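Side-chain contacts in uncharacterized protein DUF849 with a TIM barrel fold (Burkholderia xenovorans LB400, PDB 3E49), which probably catalyses the zinc-dependent cleavage of 3-keto-5-aminohexanoate or a related beta-keto acid, using a TIM-barrel fold: residues 183-186 / 187-190; 189-192 / 193-197; 218-221 / 222-225. All coordinates share one frame; numbering follows the deposited sequence.

Contact 1 of 3, residues 183-186 / 187-190; sequences AHFV and DRKL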
loop_
_atom_site.group_PDB
_atom_site.type_symbol
_atom_site.label_atom_id
_atom_site.label_comp_id
_atom_site.label_asym_id
_atom_site.label_seq_id
_atom_site.Cartn_x
_atom_site.Cartn_y
_atom_site.Cartn_z
ATOM N N ALA A 183 -15.720 10.797 -7.671
ATOM C CA ALA A 183 -16.468 9.552 -7.996
ATOM C C ALA A 183 -17.986 9.752 -7.805
ATOM O O ALA A 183 -18.780 9.254 -8.575
ATOM C CB ALA A 183 -15.966 8.362 -7.173
ATOM N N HIS A 184 -18.358 10.524 -6.800
ATOM C CA HIS A 184 -19.742 10.854 -6.508
ATOM C C HIS A 184 -20.361 11.534 -7.712
ATOM O O HIS A 184 -21.443 11.142 -8.158
ATOM C CB HIS A 184 -19.809 11.761 -5.287
ATOM C CG HIS A 184 -21.171 12.314 -4.979
ATOM N ND1 HIS A 184 -22.199 11.535 -4.505
ATOM C CD2 HIS A 184 -21.637 13.582 -4.992
ATOM C CE1 HIS A 184 -23.254 12.299 -4.268
ATOM N NE2 HIS A 184 -22.937 13.549 -4.554
ATOM N N PHE A 185 -19.694 12.566 -8.211
ATOM C CA PHE A 185 -20.181 13.303 -9.381
ATOM C C PHE A 185 -20.127 12.505 -10.666
ATOM O O PHE A 185 -20.968 12.711 -11.557
ATOM C CB PHE A 185 -19.432 14.616 -9.539
ATOM C CG PHE A 185 -19.766 15.600 -8.489
ATOM C CD1 PHE A 185 -20.984 16.279 -8.531
ATOM C CD2 PHE A 185 -18.903 15.829 -7.391
ATOM C CE1 PHE A 185 -21.320 17.177 -7.524
ATOM C CE2 PHE A 185 -19.235 16.731 -6.424
ATOM C CZ PHE A 185 -20.445 17.393 -6.472
ATOM N N VAL A 186 -19.136 11.629 -10.802
ATOM C CA VAL A 186 -19.043 10.781 -11.980
ATOM C C VAL A 186 -20.215 9.795 -11.967
ATOM O O VAL A 186 -20.838 9.563 -12.984
ATOM C CB VAL A 186 -17.691 10.026 -12.071
ATOM C CG1 VAL A 186 -17.777 8.892 -13.127
ATOM C CG2 VAL A 186 -16.557 11.030 -12.402
ATOM N N ASP A 187 -20.522 9.246 -10.799
ATOM C CA ASP A 187 -21.645 8.330 -10.676
ATOM C C ASP A 187 -22.958 9.010 -10.994
ATOM O O ASP A 187 -23.882 8.359 -11.503
ATOM C CB ASP A 187 -21.713 7.705 -9.280
ATOM C CG ASP A 187 -20.596 6.685 -9.038
ATOM O OD1 ASP A 187 -19.864 6.350 -10.000
ATOM O OD2 ASP A 187 -20.441 6.236 -7.873
ATOM N N ARG A 188 -23.041 10.304 -10.689
ATOM C CA ARG A 188 -24.233 11.093 -10.989
ATOM C C ARG A 188 -24.199 11.568 -12.436
ATOM O O ARG A 188 -25.076 12.306 -12.854
ATOM C CB ARG A 188 -24.374 12.274 -10.009
ATOM C CG ARG A 188 -24.717 11.850 -8.589
ATOM C CD ARG A 188 -24.607 12.987 -7.612
ATOM N NE ARG A 188 -25.374 14.151 -8.049
ATOM C CZ ARG A 188 -25.303 15.364 -7.507
ATOM N NH1 ARG A 188 -24.474 15.617 -6.487
ATOM N NH2 ARG A 188 -26.056 16.339 -8.004
ATOM N N LYS A 189 -23.200 11.139 -13.199
ATOM C CA LYS A 189 -23.042 11.507 -14.623
ATOM C C LYS A 189 -22.876 12.997 -14.855
ATOM O O LYS A 189 -23.180 13.477 -15.953
ATOM C CB LYS A 189 -24.220 11.019 -15.491
ATOM C CG LYS A 189 -24.541 9.549 -15.403
ATOM C CD LYS A 189 -23.459 8.694 -15.970
ATOM C CE LYS A 189 -23.753 7.224 -15.669
ATOM N NZ LYS A 189 -22.625 6.338 -16.041
ATOM N N LEU A 190 -22.365 13.723 -13.855
ATOM C CA LEU A 190 -22.221 15.179 -13.964
ATOM C C LEU A 190 -20.877 15.626 -14.570
ATOM O O LEU A 190 -20.635 16.809 -14.784
ATOM C CB LEU A 190 -22.506 15.835 -12.605
ATOM C CG LEU A 190 -23.946 15.632 -12.156
ATOM C CD1 LEU A 190 -24.194 16.230 -10.771
ATOM C CD2 LEU A 190 -24.943 16.188 -13.230
HETATM O O HOH W 1 -20.652 7.430 -14.561
#

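Contact 2 of 3, residues 189-192 / 193-197; sequences KLAT and PPFFV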
loop_
_atom_site.group_PDB
_atom_site.type_symbol
_atom_site.label_atom_id
_atom_site.label_comp_id
_atom_site.label_asym_id
_atom_site.label_seq_id
_atom_site.Cartn_x
_atom_site.Cartn_y
_atom_site.Cartn_z
ATOM N N LYS A 189 -23.200 11.139 -13.199
ATOM C CA LYS A 189 -23.042 11.507 -14.623
ATOM C C LYS A 189 -22.876 12.997 -14.855
ATOM O O LYS A 189 -23.180 13.477 -15.953
ATOM C CB LYS A 189 -24.220 11.019 -15.491
ATOM C CG LYS A 189 -24.541 9.549 -15.403
ATOM C CD LYS A 189 -23.459 8.694 -15.970
ATOM C CE LYS A 189 -23.753 7.224 -15.669
ATOM N NZ LYS A 189 -22.625 6.338 -16.041
ATOM N N LEU A 190 -22.365 13.723 -13.855
ATOM C CA LEU A 190 -22.221 15.179 -13.964
ATOM C C LEU A 190 -20.877 15.626 -14.570
ATOM O O LEU A 190 -20.635 16.809 -14.784
ATOM C CB LEU A 190 -22.506 15.835 -12.605
ATOM C CG LEU A 190 -23.946 15.632 -12.156
ATOM C CD1 LEU A 190 -24.194 16.230 -10.771
ATOM C CD2 LEU A 190 -24.943 16.188 -13.230
ATOM N N ALA A 191 -20.027 14.649 -14.872
ATOM C CA ALA A 191 -18.740 14.861 -15.505
ATOM C C ALA A 191 -18.571 13.655 -16.426
ATOM O O ALA A 191 -18.923 12.560 -16.023
ATOM C CB ALA A 191 -17.622 14.888 -14.448
ATOM N N THR A 192 -18.066 13.857 -17.645
ATOM C CA THR A 192 -17.848 12.771 -18.575
ATOM C C THR A 192 -16.343 12.480 -18.787
ATOM O O THR A 192 -15.506 13.377 -18.725
ATOM C CB THR A 192 -18.466 13.095 -19.941
ATOM O OG1 THR A 192 -17.791 14.223 -20.488
ATOM C CG2 THR A 192 -19.934 13.417 -19.809
ATOM N N PRO A 193 -15.990 11.225 -19.068
ATOM C CA PRO A 193 -14.585 10.864 -19.253
ATOM C C PRO A 193 -13.974 11.370 -20.551
ATOM O O PRO A 193 -14.708 11.654 -21.484
ATOM C CB PRO A 193 -14.616 9.322 -19.230
ATOM C CG PRO A 193 -15.968 8.974 -19.714
ATOM C CD PRO A 193 -16.882 10.056 -19.186
ATOM N N PRO A 194 -12.632 11.476 -20.627
ATOM C CA PRO A 194 -11.653 11.154 -19.579
ATOM C C PRO A 194 -11.531 12.249 -18.524
ATOM O O PRO A 194 -11.602 13.420 -18.832
ATOM C CB PRO A 194 -10.334 10.997 -20.337
ATOM C CG PRO A 194 -10.523 11.748 -21.630
ATOM C CD PRO A 194 -12.001 11.931 -21.870
ATOM N N PHE A 195 -11.313 11.862 -17.284
ATOM C CA PHE A 195 -11.198 12.836 -16.207
ATOM C C PHE A 195 -9.728 13.175 -16.016
ATOM O O PHE A 195 -8.892 12.277 -15.827
ATOM C CB PHE A 195 -11.813 12.270 -14.894
ATOM C CG PHE A 195 -13.165 11.646 -15.086
ATOM C CD1 PHE A 195 -14.266 12.431 -15.329
ATOM C CD2 PHE A 195 -13.328 10.274 -15.086
ATOM C CE1 PHE A 195 -15.490 11.859 -15.545
ATOM C CE2 PHE A 195 -14.543 9.707 -15.306
ATOM C CZ PHE A 195 -15.630 10.500 -15.522
ATOM N N PHE A 196 -9.405 14.462 -16.096
ATOM C CA PHE A 196 -8.034 14.941 -15.878
ATOM C C PHE A 196 -7.862 15.159 -14.370
ATOM O O PHE A 196 -8.374 16.116 -13.780
ATOM C CB PHE A 196 -7.803 16.198 -16.699
ATOM C CG PHE A 196 -6.384 16.696 -16.718
ATOM C CD1 PHE A 196 -5.296 15.823 -16.717
ATOM C CD2 PHE A 196 -6.136 18.066 -16.845
ATOM C CE1 PHE A 196 -3.991 16.311 -16.778
ATOM C CE2 PHE A 196 -4.836 18.558 -16.900
ATOM C CZ PHE A 196 -3.762 17.666 -16.878
ATOM N N VAL A 197 -7.216 14.187 -13.748
ATOM C CA VAL A 197 -7.068 14.171 -12.280
ATOM C C VAL A 197 -5.665 14.631 -11.919
ATOM O O VAL A 197 -4.663 13.985 -12.265
ATOM C CB VAL A 197 -7.427 12.788 -11.723
ATOM C CG1 VAL A 197 -7.200 12.775 -10.227
ATOM C CG2 VAL A 197 -8.902 12.369 -12.064
#

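Contact 3 of 3, residues 218-221 / 222-225; sequences RRTA and DRLF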
loop_
_atom_site.group_PDB
_atom_site.type_symbol
_atom_site.label_atom_id
_atom_site.label_comp_id
_atom_site.label_asym_id
_atom_site.label_seq_id
_atom_site.Cartn_x
_atom_site.Cartn_y
_atom_site.Cartn_z
ATOM N N ARG A 218 -2.880 7.045 -6.509
ATOM C CA ARG A 218 -3.031 6.294 -7.772
ATOM C C ARG A 218 -3.916 5.065 -7.615
ATOM O O ARG A 218 -4.743 4.747 -8.452
ATOM C CB ARG A 218 -1.691 5.817 -8.289
ATOM C CG ARG A 218 -1.863 5.178 -9.654
ATOM C CD ARG A 218 -0.732 4.277 -10.003
ATOM N NE ARG A 218 -1.062 3.689 -11.284
ATOM C CZ ARG A 218 -0.230 3.021 -12.068
ATOM N NH1 ARG A 218 1.027 2.843 -11.740
ATOM N NH2 ARG A 218 -0.675 2.555 -13.228
ATOM N N ARG A 219 -3.702 4.304 -6.549
ATOM C CA ARG A 219 -4.477 3.095 -6.303
ATOM C C ARG A 219 -5.962 3.425 -6.181
ATOM O O ARG A 219 -6.824 2.691 -6.711
ATOM C CB ARG A 219 -3.915 2.568 -4.929
ATOM C CG ARG A 219 -4.396 1.391 -4.303
ATOM C CD ARG A 219 -3.780 1.398 -2.896
ATOM N NE ARG A 219 -2.327 1.290 -2.944
ATOM C CZ ARG A 219 -1.505 1.828 -2.033
ATOM N NH1 ARG A 219 -1.979 2.586 -1.068
ATOM N NH2 ARG A 219 -0.200 1.679 -2.149
ATOM N N THR A 220 -6.272 4.560 -5.547
ATOM C CA THR A 220 -7.651 4.962 -5.280
ATOM C C THR A 220 -8.275 5.308 -6.612
ATOM O O THR A 220 -9.351 4.824 -6.910
ATOM C CB THR A 220 -7.726 6.127 -4.429
ATOM O OG1 THR A 220 -7.136 5.736 -3.148
ATOM C CG2 THR A 220 -9.174 6.578 -4.156
ATOM N N ALA A 221 -7.563 6.163 -7.291
ATOM C CA ALA A 221 -8.047 6.626 -8.654
ATOM C C ALA A 221 -8.196 5.432 -9.564
ATOM O O ALA A 221 -9.218 5.329 -10.301
ATOM C CB ALA A 221 -7.105 7.645 -9.199
ATOM N N ASP A 222 -7.202 4.551 -9.610
ATOM C CA ASP A 222 -7.310 3.377 -10.494
ATOM C C ASP A 222 -8.577 2.580 -10.197
ATOM O O ASP A 222 -9.296 2.142 -11.097
ATOM C CB ASP A 222 -6.118 2.435 -10.351
ATOM C CG ASP A 222 -4.865 2.937 -11.016
ATOM O OD1 ASP A 222 -4.936 3.896 -11.806
ATOM O OD2 ASP A 222 -3.774 2.368 -10.753
ATOM N N ARG A 223 -8.858 2.404 -8.912
ATOM C CA ARG A 223 -10.031 1.658 -8.510
ATOM C C ARG A 223 -11.345 2.370 -8.807
ATOM O O ARG A 223 -12.311 1.723 -9.213
ATOM C CB ARG A 223 -9.987 1.351 -7.030
ATOM C CG ARG A 223 -11.072 0.362 -6.642
ATOM C CD ARG A 223 -10.981 -0.041 -5.187
ATOM N NE ARG A 223 -11.261 1.073 -4.306
ATOM C CZ ARG A 223 -10.365 1.742 -3.576
ATOM N NH1 ARG A 223 -9.064 1.448 -3.576
ATOM N NH2 ARG A 223 -10.799 2.729 -2.826
ATOM N N LEU A 224 -11.387 3.688 -8.633
ATOM C CA LEU A 224 -12.615 4.433 -8.815
ATOM C C LEU A 224 -12.924 4.715 -10.272
ATOM O O LEU A 224 -14.077 4.702 -10.670
ATOM C CB LEU A 224 -12.586 5.759 -8.038
ATOM C CG LEU A 224 -12.520 5.665 -6.521
ATOM C CD1 LEU A 224 -12.345 7.037 -5.913
ATOM C CD2 LEU A 224 -13.767 4.981 -5.976
ATOM N N PHE A 225 -11.897 4.987 -11.041
ATOM C CA PHE A 225 -12.076 5.435 -12.437
ATOM C C PHE A 225 -11.547 4.498 -13.503
ATOM O O PHE A 225 -11.866 4.678 -14.684
ATOM C CB PHE A 225 -11.417 6.818 -12.623
ATOM C CG PHE A 225 -11.830 7.798 -11.594
ATOM C CD1 PHE A 225 -13.151 8.152 -11.470
ATOM C CD2 PHE A 225 -10.905 8.334 -10.710
ATOM C CE1 PHE A 225 -13.559 9.030 -10.491
ATOM C CE2 PHE A 225 -11.315 9.197 -9.719
ATOM C CZ PHE A 225 -12.653 9.551 -9.621
HETATM O O HOH W 2 -8.589 3.621 -1.646
#

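Contact 1 of 3, residues 183-186 / 187-190
H184, F185 and V186 meet R188, K189 and L190 where helix 176-187 ends in a Schellman motif. Two backbone bonds define this cap. L190 N reaches back to F185 O (2.9 Å, N-H...O 160°), pointing nearly down the carbonyl bond, while K189 N binds V186 O (2.8 Å) from above the carbonyl plane, away from its lone pairs. Ahead of them, D187 N closes a regular helical turn on A183 O. K189 itself takes the left-handed conformation (phi 61°) that such a cap needs; glycine enters it most easily, but lysine can adopt it too, and its long chain here stays near the helix end. Polar contact is extended by a water that donates to V186 O and accepts from K189 NZ, tying the lysine tip to the carbonyl that already receives the lysine's own N-H.

The flat groups pack in a cluster. A bend at chi3 (52°) turns the R188 chain along H184, and R188 CD lies over one face of the imidazole, 3.8 Å from its centroid, in a CH-pi contact. Next to it F185 and R188 run side by side, F185 CD1 over one guanidinium face; R188 NH2 has a long, weak ion pair with E156 of helix 152-163. H184 and R188 both pack on Y122 of a second subunit, whereas F185 faces helix 152-163 of its own chain.

L190 touches the edge of the F185 ring through one methyl branch, L190 CD1 to F185 CD1, 3.9 Å.

Contact 2 of 3, residues 189-192 / 193-197
T192 O takes a hydrogen bond from NH2 of R168 and also lies 3.5 Å from CE1 of F195, in the loop that leads into strand 195-201 of the TIM barrel. The same R168 nitrogen bonds weakly to P194 O, so one arginine holds two carbonyls of the loop. Between these carbonyls the chain bends through a cis peptide bond joining P193 to P194. Proline suits the place because the cis form costs it far less than it costs other residues, and two rigid rings in a row restrict the loop before it enters the sheet.

F195 begins the strand and folds its ring back over the loop. With CG anti to its carbonyl carbon (chi1 -47°), the ring reaches the backbone of 191-192. CE1 lies 3.4 Å from T192 C, and A191 O sits at the ring edge, near its plane, where the aromatic hydrogens are weakly positive. P193 CA lies 3.8 Å above the plane of one face of the F195 ring, toward its rim. F171 and V186 of the same chain also touch this ring, which suits a large apolar residue. A191 adds its small methyl to the contact made by its carbonyl oxygen: CB is 3.9 Å from F195 CE1.

Contact 3 of 3, residues 218-221 / 222-225
R218 meets D222 one turn on: R218 O accepts from D222 N (2.7 Å), and the side chain runs straight out (chi1 -174°), extended from CG to NE. Its NE gives D222 OD2 a salt bridge whose hydrogen bond is weak (3.1 Å, N-H...O 120°), the guanidinium and carboxylate planes lying 76° apart. Stronger partners lie elsewhere: R218 NH1 binds Q250 OE1, and Y229 OH bonds D222 OD1, so the pair is held from both ends. R219 O accepts from R223 N (3.0 Å), while the side chain goes outward, NE to E212 of the third subunit and NH1 to H216 of its own chain. T220 suits a buried place because its hydroxyl is satisfied: OG1 bonds H216 O and accepts from a water (3.0 Å), which in turn accepts from R223 NH2 (2.7 Å). Its CG2 lies alongside L224 CD1 (3.7 Å). A221 is small enough to pack beside Y229; A221 O accepts from F225 N (2.8 Å), and A221 CB approaches F225 CD2 (4.1 Å). Successive i to i+4 bonds of this kind close helix 211-225, the helical arm of a beta-alpha-beta unit of the TIM barrel, with R218 lining the pocket that holds 2-ethoxyethanol.

Contacts 1 and 2 share K189 and L190, and together they carry the chain from the end of helix 176-187 into strand 195-201. Contact 3 belongs to the next helix, 211-225. Contacts 1 and 2 lie at the surface, whereas contact 3 is partly buried. Apolar packing joins all three: V186 CG2 touches F195 CZ at 3.3 Å and F225 CE1 at 4.1 Å, and F225 also packs on F195. Contact 1 ends a helix with backbone caps and an arginine among rings, contact 2 relies on prolines and an aromatic ring without a hydrogen bond between its segments, and contact 3 combines helical bonds with a salt bridge. Contact 1 meets a second subunit, contact 3 all three others, contact 2 none.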